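GCN5-related N-acetyltransferase (Brucella melitensis biovar Abortus 2308, PDB 3TCV) probably transfers an acetyl group from acetyl-coenzyme A to an amine, as GNAT-family acetyltransferases do, with protein N-termini and arylamines as suggested acceptors. Local coordinates at residues F151-Y154 with V155-L159; P214-K217 with Q218-A222; Q69-T72 with W73-E76; E84-P87 with W88-K91. All coordinates share one frame; numbering follows the deposited sequence.

Contact 1. Residues F151-Y154 with V155-L159; sequences FMQY and VFDVL
The carbonyl oxygen of Tyr154 receives the N-H groups of Val158 and Leu159. Leu159 N lies 2.8 Å from Tyr154 O on a straight bond (167°), nearly in line with the carbonyl. Val158 N stands 3.0 Å from the same Tyr154 O, above the carbonyl plane, and its bond is more bent (136°). The five-residue step to Leu159 is that of a pi-type turn, and the wider turn lets Leu159 come over a face of the Tyr154 ring. Tyr154 turns its CG away from its own N and beside its carbonyl carbon (chi1 175°), which carries the ring along Val158 and Leu159. Leu159 CG sits 4.1 Å from the centroid of the Tyr154 ring, a CH-pi contact, while Leu159 CD1 reaches Tyr154 CE2 at 3.8 Å. Val158 CB comes obliquely to Tyr154 CD1 at 3.7 Å. Branched aliphatic groups suit this place because they cover an aromatic surface without asking for polar partners; the hydroxyl is bound by Glu35 N. One turn earlier, Met152 CG touches Phe156 CE2 at 3.7 Å. On the polar flank, the carboxylate of Asp157 is held by Trp213 NE1 and Lys217 NZ. The helix is the crossover of the beta-alpha-beta unit between strands 126-134 and 163-169: Phe151 and Val155 face strands 110-121 and 163-169, while Met152 and Gln153 meet helix 213-224.

Contact 2. Residues P214-K217 with Q218-A222; sequences PALK and QAYQA
Gln218 opens the turn by giving its N-H to Pro214 O at 3.3 Å, and its CG lies against that same Pro214 O; a long amide suits this exposed flank, where it can extend toward solvent. Ala219 follows with a bond from its N to Ala215 O at 3.2 Å, and its small methyl lets the Arg243 side chain of helix 239-245 lie close by. Tyr220 N then donates to Leu216 O at 2.9 Å, and the Tyr220 ring turns its edge to that oxygen, with CD2 3.2 Å from Leu216 O in the plane of the ring. Leu216 CD2 brushes Tyr220 CE2 more loosely, at 4.3 Å. Both residues are buried, Leu216 against Arg243 and Tyr220 against Leu239 and, on helix 142-158, Thr145 and Met152. Their helix, 213-224, follows strand 199-209, which lies between 163-169 and 185-196 in the mixed sheet of this GNAT protein; the tyrosine hydroxyl is bonded to Phe182 O. Gln221 completes the turn, its N bonded to Lys217 O at 2.9 Å. Its side chain crosses the fully extended lysine, whose CG lies trans to the backbone N (chi1 -180°), and Gln221 NE2 rests 3.6 Å from Lys217 CE. Lys217 CG lies near Gln221 OE1, and NZ is paired with Asp157.

Contact 3. Residues Q69-T72 with W73-E76; sequences QRFT and WLFE
With CG beside its own backbone N and anti to the carbonyl carbon (chi1 -70°), Leu74 extends its CD1 toward the Phe71 ring, across a type I beta turn that runs from Phe71 to Leu74, just after helix 67-70. Leu74 CD1 settles over one face of the Phe71 ring, 4.0 Å from its centroid and offset toward the rim. The turn is closed by Leu74 N donating to Phe71 O at 3.0 Å, from well above the carbonyl plane. Phe71 also presents its edge to the chain beyond, where Glu76 O lies 3.5 Å from Phe71 CD1; Lys197 binds that carbonyl oxygen, and the Glu76 carboxylate pairs with Arg114 of strand 110-121. Threonine fits the second position of the turn because its two branches do different work. Thr72 CG2 lies over the five-membered ring of Trp73, 4.0 Å from the centroid and almost on the normal. Thr72 OG1, beside its own backbone N, gives its hydrogen to Gln69 O at 2.7 Å, joining Thr72 N on the same face of that carbonyl. The indole itself meets His169 of strand 163-169. A water links the helix end to the turn, donating to Arg70 O at 2.7 Å and accepting from Trp73 N at 2.9 Å.

Contact 4. Residues E84-P87 with W88-K91; sequences EFEP and WLDK
Phe85, Trp88 and Leu89 make the close-packed flank of helix 82-94. The Phe85 and Trp88 side chains point the same way, and the Phe85 ring and the six-membered ring of Trp88 lie at 25°, yet they are slid so far that they barely overlap; Phe85 CE1 meets Trp88 CE3 at 3.7 Å. Both have CG opposite the backbone N (chi1 -173° in Phe85), which lays the rings side by side. Leu89 CB lies above one face of the phenyl ring, near its rim, and Leu89 CD1 comes to Phe85 CE2 at 4.0 Å. Flat and branched apolar groups suit this flank, since Phe85 and Leu89 are buried, while Trp88 lies partly exposed at the border. The opposite character is found where the exposed Pro87 and the partly exposed Glu86 and Asp90 lie. Glu86 folds at chi2 (67°), bringing its OE2 within 2.7 Å of Asp90 OD1, a spacing at which one acid probably holds a proton; Glu86 OE1 pairs with Arg82. Pro87 has no N-H to give to the preceding turn, and the helix kinks there. A water spans the kink, donating to Glu84 O at 2.7 Å and accepting from Trp88 N at 2.9 Å. In the fold, Phe85 packs on Leu58 and Phe59 of helix 51-61, Leu89 on Ala51 of the same helix, and Trp88 meets Phe100 of strand 99-105 edge-to-face.

Contact 1 is the buried one, where an aromatic and aliphatic crossover helix lies against the sheet, while contact 3 belongs to the surface; contacts 2 and 4 are amphipathic helix turns with one buried side. Contacts 1 and 2 lie on adjoining helices, which meet where Met152 CE packs against Tyr220 CE2 at 3.5 Å. Contacts 3 and 4 form a second neighbouring pair, joined where Glu76 CG meets Trp88 NE1 at 3.3 Å. The centres of contacts 2 and 4 are about 36 Å apart. Contact 2 is regular helix, contact 1 ends in a wider turn, contact 4 is a kinked helix with a water at the kink, and contact 3 is a turn with a bridging water.

Contact 1. Residues F151-Y154 with V155-L159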
loop_
_atom_site.group_PDB
_atom_site.type_symbol
_atom_site.label_atom_id
_atom_site.label_comp_id
_atom_site.label_asym_id
_atom_site.label_seq_id
_atom_site.Cartn_x
_atom_site.Cartn_y
_atom_site.Cartn_z
ATOM N N PHE B 151 -8.671 13.658 -13.995
ATOM C CA PHE B 151 -8.820 12.558 -13.062
ATOM C C PHE B 151 -9.085 13.064 -11.640
ATOM O O PHE B 151 -9.960 12.539 -10.944
ATOM C CB PHE B 151 -7.551 11.699 -13.041
ATOM C CG PHE B 151 -7.546 10.520 -13.993
ATOM C CD1 PHE B 151 -8.501 10.350 -14.998
ATOM C CD2 PHE B 151 -6.509 9.579 -13.902
ATOM C CE1 PHE B 151 -8.440 9.239 -15.839
ATOM C CE2 PHE B 151 -6.449 8.480 -14.746
ATOM C CZ PHE B 151 -7.418 8.324 -15.720
ATOM N N MET B 152 -8.323 14.072 -11.208
ATOM C CA MET B 152 -8.423 14.557 -9.835
ATOM C C MET B 152 -9.823 15.120 -9.584
ATOM O O MET B 152 -10.467 14.863 -8.549
ATOM C CB MET B 152 -7.368 15.613 -9.546
ATOM C CG MET B 152 -7.238 15.902 -8.055
ATOM S SD MET B 152 -5.633 16.560 -7.587
ATOM C CE MET B 152 -5.694 18.128 -8.379
ATOM N N GLN B 153 -10.301 15.871 -10.565
ATOM C CA GLN B 153 -11.636 16.459 -10.494
ATOM C C GLN B 153 -12.730 15.392 -10.396
ATOM O O GLN B 153 -13.677 15.521 -9.617
ATOM C CB GLN B 153 -11.877 17.293 -11.738
ATOM C CG GLN B 153 -13.165 18.081 -11.679
ATOM C CD GLN B 153 -13.239 19.106 -12.774
ATOM O OE1 GLN B 153 -13.356 20.312 -12.504
ATOM N NE2 GLN B 153 -13.141 18.650 -14.011
ATOM N N TYR B 154 -12.587 14.347 -11.206
ATOM C CA TYR B 154 -13.560 13.251 -11.245
ATOM C C TYR B 154 -13.602 12.518 -9.910
ATOM O O TYR B 154 -14.682 12.261 -9.361
ATOM C CB TYR B 154 -13.183 12.309 -12.366
ATOM C CG TYR B 154 -14.022 11.063 -12.469
ATOM C CD1 TYR B 154 -15.407 11.129 -12.661
ATOM C CD2 TYR B 154 -13.419 9.800 -12.417
ATOM C CE1 TYR B 154 -16.167 9.959 -12.787
ATOM C CE2 TYR B 154 -14.164 8.642 -12.534
ATOM C CZ TYR B 154 -15.530 8.722 -12.720
ATOM O OH TYR B 154 -16.220 7.534 -12.831
ATOM N N VAL B 155 -12.410 12.238 -9.398
ATOM C CA VAL B 155 -12.221 11.517 -8.151
ATOM C C VAL B 155 -12.868 12.262 -6.973
ATOM O O VAL B 155 -13.542 11.641 -6.147
ATOM C CB VAL B 155 -10.710 11.219 -7.957
ATOM C CG1 VAL B 155 -10.349 10.946 -6.513
ATOM C CG2 VAL B 155 -10.293 10.077 -8.913
ATOM N N PHE B 156 -12.717 13.586 -6.921
ATOM C CA PHE B 156 -13.212 14.356 -5.788
ATOM C C PHE B 156 -14.620 14.902 -5.997
ATOM O O PHE B 156 -15.474 14.660 -5.176
ATOM C CB PHE B 156 -12.251 15.489 -5.440
ATOM C CG PHE B 156 -10.974 15.014 -4.792
ATOM C CD1 PHE B 156 -11.012 14.285 -3.609
ATOM C CD2 PHE B 156 -9.757 15.299 -5.339
ATOM C CE1 PHE B 156 -9.838 13.843 -2.991
ATOM C CE2 PHE B 156 -8.584 14.851 -4.746
ATOM C CZ PHE B 156 -8.625 14.135 -3.570
ATOM N N ASP B 157 -14.851 15.615 -7.091
ATOM C CA ASP B 157 -16.172 16.201 -7.325
ATOM C C ASP B 157 -17.240 15.205 -7.738
ATOM O O ASP B 157 -18.427 15.452 -7.474
ATOM C CB ASP B 157 -16.116 17.302 -8.392
ATOM C CG ASP B 157 -15.427 18.556 -7.915
ATOM O OD1 ASP B 157 -15.260 18.770 -6.696
ATOM O OD2 ASP B 157 -15.052 19.350 -8.796
ATOM N N VAL B 158 -16.876 14.128 -8.425
ATOM C CA VAL B 158 -17.898 13.164 -8.875
ATOM C C VAL B 158 -17.949 11.937 -7.964
ATOM O O VAL B 158 -19.000 11.612 -7.439
ATOM C CB VAL B 158 -17.724 12.764 -10.352
ATOM C CG1 VAL B 158 -18.754 11.714 -10.762
ATOM C CG2 VAL B 158 -17.848 14.001 -11.230
ATOM N N LEU B 159 -16.835 11.245 -7.796
ATOM C CA LEU B 159 -16.807 10.027 -6.965
ATOM C C LEU B 159 -16.862 10.285 -5.453
ATOM O O LEU B 159 -17.317 9.435 -4.689
ATOM C CB LEU B 159 -15.596 9.175 -7.333
ATOM C CG LEU B 159 -15.491 8.609 -8.758
ATOM C CD1 LEU B 159 -14.241 7.737 -8.853
ATOM C CD2 LEU B 159 -16.733 7.813 -9.146
#

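Contact 2. Residues P214-K217 with Q218-A222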
loop_
_atom_site.group_PDB
_atom_site.type_symbol
_atom_site.label_atom_id
_atom_site.label_comp_id
_atom_site.label_asym_id
_atom_site.label_seq_id
_atom_site.Cartn_x
_atom_site.Cartn_y
_atom_site.Cartn_z
ATOM N N PRO B 214 -10.154 21.621 -2.786
ATOM C CA PRO B 214 -10.755 22.875 -3.299
ATOM C C PRO B 214 -9.742 23.978 -3.658
ATOM O O PRO B 214 -9.896 24.649 -4.686
ATOM C CB PRO B 214 -11.713 23.291 -2.180
ATOM C CG PRO B 214 -12.072 22.025 -1.495
ATOM C CD PRO B 214 -10.772 21.217 -1.517
ATOM N N ALA B 215 -8.695 24.142 -2.857
ATOM C CA ALA B 215 -7.668 25.146 -3.160
ATOM C C ALA B 215 -6.861 24.730 -4.383
ATOM O O ALA B 215 -6.500 25.570 -5.216
ATOM C CB ALA B 215 -6.762 25.385 -1.957
ATOM N N LEU B 216 -6.584 23.435 -4.509
ATOM C CA LEU B 216 -5.915 22.955 -5.702
ATOM C C LEU B 216 -6.736 23.214 -6.955
ATOM O O LEU B 216 -6.196 23.694 -7.953
ATOM C CB LEU B 216 -5.573 21.474 -5.576
ATOM C CG LEU B 216 -4.369 21.232 -4.697
ATOM C CD1 LEU B 216 -4.228 19.717 -4.517
ATOM C CD2 LEU B 216 -3.088 21.842 -5.298
ATOM N N LYS B 217 -8.023 22.896 -6.901
ATOM C CA LYS B 217 -8.897 23.095 -8.049
ATOM C C LYS B 217 -8.787 24.537 -8.569
ATOM O O LYS B 217 -8.600 24.738 -9.775
ATOM C CB LYS B 217 -10.354 22.747 -7.704
ATOM C CG LYS B 217 -11.329 22.928 -8.855
ATOM C CD LYS B 217 -12.762 22.565 -8.474
ATOM C CE LYS B 217 -13.662 22.529 -9.704
ATOM N NZ LYS B 217 -15.069 22.191 -9.336
ATOM N N GLN B 218 -8.860 25.518 -7.667
ATOM C CA GLN B 218 -8.774 26.940 -8.049
ATOM C C GLN B 218 -7.445 27.263 -8.746
ATOM O O GLN B 218 -7.422 27.987 -9.734
ATOM C CB GLN B 218 -8.987 27.871 -6.833
ATOM C CG GLN B 218 -10.358 27.712 -6.183
ATOM C CD GLN B 218 -10.764 28.853 -5.260
ATOM O OE1 GLN B 218 -9.939 29.429 -4.542
ATOM N NE2 GLN B 218 -12.056 29.185 -5.275
ATOM N N ALA B 219 -6.346 26.694 -8.242
ATOM C CA ALA B 219 -5.012 26.983 -8.775
ATOM C C ALA B 219 -4.818 26.360 -10.160
ATOM O O ALA B 219 -4.203 26.965 -11.033
ATOM C CB ALA B 219 -3.934 26.502 -7.802
ATOM N N TYR B 220 -5.322 25.143 -10.349
ATOM C CA TYR B 220 -5.252 24.497 -11.651
ATOM C C TYR B 220 -6.108 25.260 -12.674
ATOM O O TYR B 220 -5.695 25.441 -13.812
ATOM C CB TYR B 220 -5.774 23.083 -11.584
ATOM C CG TYR B 220 -4.802 21.983 -11.156
ATOM C CD1 TYR B 220 -4.293 21.060 -12.087
ATOM C CD2 TYR B 220 -4.449 21.808 -9.813
ATOM C CE1 TYR B 220 -3.444 20.016 -11.676
ATOM C CE2 TYR B 220 -3.602 20.796 -9.420
ATOM C CZ TYR B 220 -3.096 19.902 -10.343
ATOM O OH TYR B 220 -2.285 18.864 -9.890
ATOM N N GLN B 221 -7.320 25.624 -12.263
ATOM C CA GLN B 221 -8.243 26.323 -13.176
ATOM C C GLN B 221 -7.611 27.630 -13.623
ATOM O O GLN B 221 -7.704 27.997 -14.784
ATOM C CB GLN B 221 -9.599 26.577 -12.509
ATOM C CG GLN B 221 -10.540 25.384 -12.586
ATOM C CD GLN B 221 -11.829 25.580 -11.798
ATOM O OE1 GLN B 221 -11.859 26.273 -10.783
ATOM N NE2 GLN B 221 -12.890 24.923 -12.249
ATOM N N ALA B 222 -6.947 28.320 -12.710
ATOM C CA ALA B 222 -6.286 29.584 -13.035
ATOM C C ALA B 222 -5.131 29.343 -14.010
ATOM O O ALA B 222 -4.981 30.063 -14.989
ATOM C CB ALA B 222 -5.789 30.266 -11.767
#

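Contact 3. Residues Q69-T72 with W73-E76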
loop_
_atom_site.group_PDB
_atom_site.type_symbol
_atom_site.label_atom_id
_atom_site.label_comp_id
_atom_site.label_asym_id
_atom_site.label_seq_id
_atom_site.Cartn_x
_atom_site.Cartn_y
_atom_site.Cartn_z
ATOM N N GLN B 69 14.346 5.946 -22.929
ATOM C CA GLN B 69 14.508 6.911 -21.822
ATOM C C GLN B 69 13.181 7.172 -21.125
ATOM O O GLN B 69 13.102 7.114 -19.899
ATOM C CB GLN B 69 15.130 8.259 -22.283
ATOM N N ARG B 70 12.126 7.428 -21.901
ATOM C CA ARG B 70 10.820 7.743 -21.329
ATOM C C ARG B 70 10.224 6.599 -20.534
ATOM O O ARG B 70 9.424 6.838 -19.644
ATOM C CB ARG B 70 9.831 8.171 -22.419
ATOM C CG ARG B 70 10.210 9.467 -23.108
ATOM C CD ARG B 70 9.345 9.756 -24.320
ATOM N NE ARG B 70 9.882 10.917 -25.030
ATOM C CZ ARG B 70 9.673 12.181 -24.680
ATOM N NH1 ARG B 70 8.853 12.503 -23.679
ATOM N NH2 ARG B 70 10.264 13.149 -25.384
ATOM N N PHE B 71 10.576 5.358 -20.875
ATOM C CA PHE B 71 10.005 4.184 -20.207
ATOM C C PHE B 71 10.852 3.683 -19.047
ATOM O O PHE B 71 10.457 2.722 -18.406
ATOM C CB PHE B 71 9.789 3.039 -21.208
ATOM C CG PHE B 71 8.448 3.063 -21.888
ATOM C CD1 PHE B 71 7.515 2.069 -21.650
ATOM C CD2 PHE B 71 8.103 4.090 -22.746
ATOM C CE1 PHE B 71 6.283 2.086 -22.265
ATOM C CE2 PHE B 71 6.865 4.116 -23.364
ATOM C CZ PHE B 71 5.953 3.116 -23.123
ATOM N N THR B 72 11.984 4.332 -18.764
ATOM C CA THR B 72 12.951 3.849 -17.757
ATOM C C THR B 72 12.283 3.409 -16.458
ATOM O O THR B 72 12.531 2.289 -15.972
ATOM C CB THR B 72 13.981 4.944 -17.410
ATOM O OG1 THR B 72 14.708 5.311 -18.591
ATOM C CG2 THR B 72 14.960 4.454 -16.354
ATOM N N TRP B 73 11.424 4.277 -15.919
ATOM C CA TRP B 73 10.821 4.051 -14.597
ATOM C C TRP B 73 9.486 3.399 -14.633
ATOM O O TRP B 73 8.913 3.138 -13.580
ATOM C CB TRP B 73 10.697 5.374 -13.832
ATOM C CG TRP B 73 11.981 6.120 -13.763
ATOM C CD1 TRP B 73 12.330 7.273 -14.459
ATOM C CD2 TRP B 73 13.144 5.782 -12.969
ATOM N NE1 TRP B 73 13.594 7.667 -14.147
ATOM C CE2 TRP B 73 14.149 6.807 -13.260
ATOM C CE3 TRP B 73 13.455 4.767 -12.086
ATOM C CZ2 TRP B 73 15.396 6.800 -12.665
ATOM C CZ3 TRP B 73 14.719 4.765 -11.486
ATOM C CH2 TRP B 73 15.673 5.754 -11.778
ATOM N N LEU B 74 8.946 3.162 -15.826
ATOM C CA LEU B 74 7.660 2.497 -15.971
ATOM C C LEU B 74 7.826 1.001 -15.769
ATOM O O LEU B 74 8.924 0.492 -15.843
ATOM C CB LEU B 74 7.087 2.772 -17.359
ATOM C CG LEU B 74 6.615 4.200 -17.610
ATOM C CD1 LEU B 74 5.840 4.279 -18.926
ATOM C CD2 LEU B 74 5.756 4.674 -16.454
ATOM N N PHE B 75 6.734 0.290 -15.523
ATOM C CA PHE B 75 6.803 -1.167 -15.395
ATOM C C PHE B 75 7.030 -1.818 -16.756
ATOM O O PHE B 75 7.653 -2.867 -16.841
ATOM C CB PHE B 75 5.529 -1.720 -14.738
ATOM C CG PHE B 75 5.280 -1.181 -13.352
ATOM C CD1 PHE B 75 6.294 -1.154 -12.407
ATOM C CD2 PHE B 75 4.031 -0.693 -12.991
ATOM C CE1 PHE B 75 6.072 -0.646 -11.140
ATOM C CE2 PHE B 75 3.806 -0.183 -11.721
ATOM C CZ PHE B 75 4.829 -0.162 -10.801
ATOM N N GLU B 76 6.575 -1.157 -17.822
ATOM C CA GLU B 76 6.672 -1.702 -19.174
ATOM C C GLU B 76 7.986 -1.275 -19.847
ATOM O O GLU B 76 8.662 -0.336 -19.423
ATOM C CB GLU B 76 5.507 -1.200 -20.042
ATOM C CG GLU B 76 4.094 -1.556 -19.583
ATOM C CD GLU B 76 3.602 -0.811 -18.340
ATOM O OE1 GLU B 76 3.885 0.405 -18.150
ATOM O OE2 GLU B 76 2.894 -1.461 -17.534
HETATM O O HOH W 1 10.142 6.600 -17.001
#

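Contact 4. Residues E84-P87 with W88-K91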
loop_
_atom_site.group_PDB
_atom_site.type_symbol
_atom_site.label_atom_id
_atom_site.label_comp_id
_atom_site.label_asym_id
_atom_site.label_seq_id
_atom_site.Cartn_x
_atom_site.Cartn_y
_atom_site.Cartn_z
ATOM N N GLU B 84 4.058 -6.651 -31.436
ATOM C CA GLU B 84 4.521 -6.973 -30.084
ATOM C C GLU B 84 3.807 -6.163 -29.004
ATOM O O GLU B 84 3.811 -6.559 -27.846
ATOM C CB GLU B 84 6.053 -6.816 -29.974
ATOM C CG GLU B 84 6.821 -7.990 -30.589
ATOM C CD GLU B 84 8.345 -7.866 -30.499
ATOM O OE1 GLU B 84 8.867 -6.786 -30.189
ATOM O OE2 GLU B 84 9.038 -8.869 -30.752
ATOM N N PHE B 85 3.187 -5.062 -29.404
ATOM C CA PHE B 85 2.452 -4.184 -28.494
ATOM C C PHE B 85 1.068 -4.745 -28.152
ATOM O O PHE B 85 0.490 -4.434 -27.104
ATOM C CB PHE B 85 2.327 -2.809 -29.160
ATOM C CG PHE B 85 1.729 -1.735 -28.293
ATOM C CD1 PHE B 85 2.279 -1.451 -27.051
ATOM C CD2 PHE B 85 0.678 -0.957 -28.756
ATOM C CE1 PHE B 85 1.771 -0.436 -26.260
ATOM C CE2 PHE B 85 0.152 0.056 -27.973
ATOM C CZ PHE B 85 0.709 0.324 -26.727
ATOM N N GLU B 86 0.532 -5.575 -29.042
ATOM C CA GLU B 86 -0.860 -5.988 -28.909
ATOM C C GLU B 86 -1.227 -6.690 -27.596
ATOM O O GLU B 86 -2.264 -6.379 -27.041
ATOM C CB GLU B 86 -1.315 -6.838 -30.116
ATOM C CG GLU B 86 -2.836 -6.921 -30.248
ATOM C CD GLU B 86 -3.522 -5.606 -30.611
ATOM O OE1 GLU B 86 -2.900 -4.703 -31.206
ATOM O OE2 GLU B 86 -4.742 -5.462 -30.318
ATOM N N PRO B 87 -0.396 -7.615 -27.097
ATOM C CA PRO B 87 -0.783 -8.274 -25.845
ATOM C C PRO B 87 -0.971 -7.313 -24.668
ATOM O O PRO B 87 -1.973 -7.396 -23.969
ATOM C CB PRO B 87 0.382 -9.223 -25.575
ATOM C CG PRO B 87 0.865 -9.570 -26.943
ATOM C CD PRO B 87 0.771 -8.274 -27.705
ATOM N N TRP B 88 -0.012 -6.422 -24.465
ATOM C CA TRP B 88 -0.150 -5.397 -23.408
ATOM C C TRP B 88 -1.334 -4.524 -23.632
ATOM O O TRP B 88 -2.055 -4.191 -22.694
ATOM C CB TRP B 88 1.114 -4.539 -23.255
ATOM C CG TRP B 88 0.962 -3.520 -22.136
ATOM C CD1 TRP B 88 1.301 -3.662 -20.791
ATOM C CD2 TRP B 88 0.384 -2.185 -22.240
ATOM N NE1 TRP B 88 0.976 -2.527 -20.087
ATOM C CE2 TRP B 88 0.423 -1.607 -20.895
ATOM C CE3 TRP B 88 -0.176 -1.440 -23.273
ATOM C CZ2 TRP B 88 -0.064 -0.335 -20.634
ATOM C CZ3 TRP B 88 -0.645 -0.156 -22.992
ATOM C CH2 TRP B 88 -0.597 0.371 -21.690
ATOM N N LEU B 89 -1.556 -4.122 -24.877
ATOM C CA LEU B 89 -2.652 -3.241 -25.217
ATOM C C LEU B 89 -3.998 -3.886 -24.905
ATOM O O LEU B 89 -4.885 -3.260 -24.323
ATOM C CB LEU B 89 -2.582 -2.893 -26.708
ATOM C CG LEU B 89 -3.687 -2.000 -27.239
ATOM C CD1 LEU B 89 -3.594 -0.598 -26.626
ATOM C CD2 LEU B 89 -3.587 -1.957 -28.754
ATOM N N ASP B 90 -4.163 -5.139 -25.322
ATOM C CA ASP B 90 -5.414 -5.858 -25.057
ATOM C C ASP B 90 -5.679 -6.029 -23.555
ATOM O O ASP B 90 -6.796 -5.821 -23.079
ATOM C CB ASP B 90 -5.398 -7.212 -25.757
ATOM C CG ASP B 90 -5.329 -7.079 -27.262
ATOM O OD1 ASP B 90 -5.474 -5.941 -27.767
ATOM O OD2 ASP B 90 -5.102 -8.100 -27.946
ATOM N N LYS B 91 -4.663 -6.428 -22.807
ATOM C CA LYS B 91 -4.829 -6.608 -21.361
ATOM C C LYS B 91 -5.199 -5.275 -20.700
ATOM O O LYS B 91 -6.139 -5.206 -19.891
ATOM C CB LYS B 91 -3.562 -7.162 -20.750
ATOM C CG LYS B 91 -3.683 -7.481 -19.282
ATOM C CD LYS B 91 -2.343 -7.957 -18.745
ATOM C CE LYS B 91 -2.481 -8.447 -17.311
ATOM N NZ LYS B 91 -1.148 -8.415 -16.657
HETATM O O HOH W 2 2.752 -6.206 -25.376
#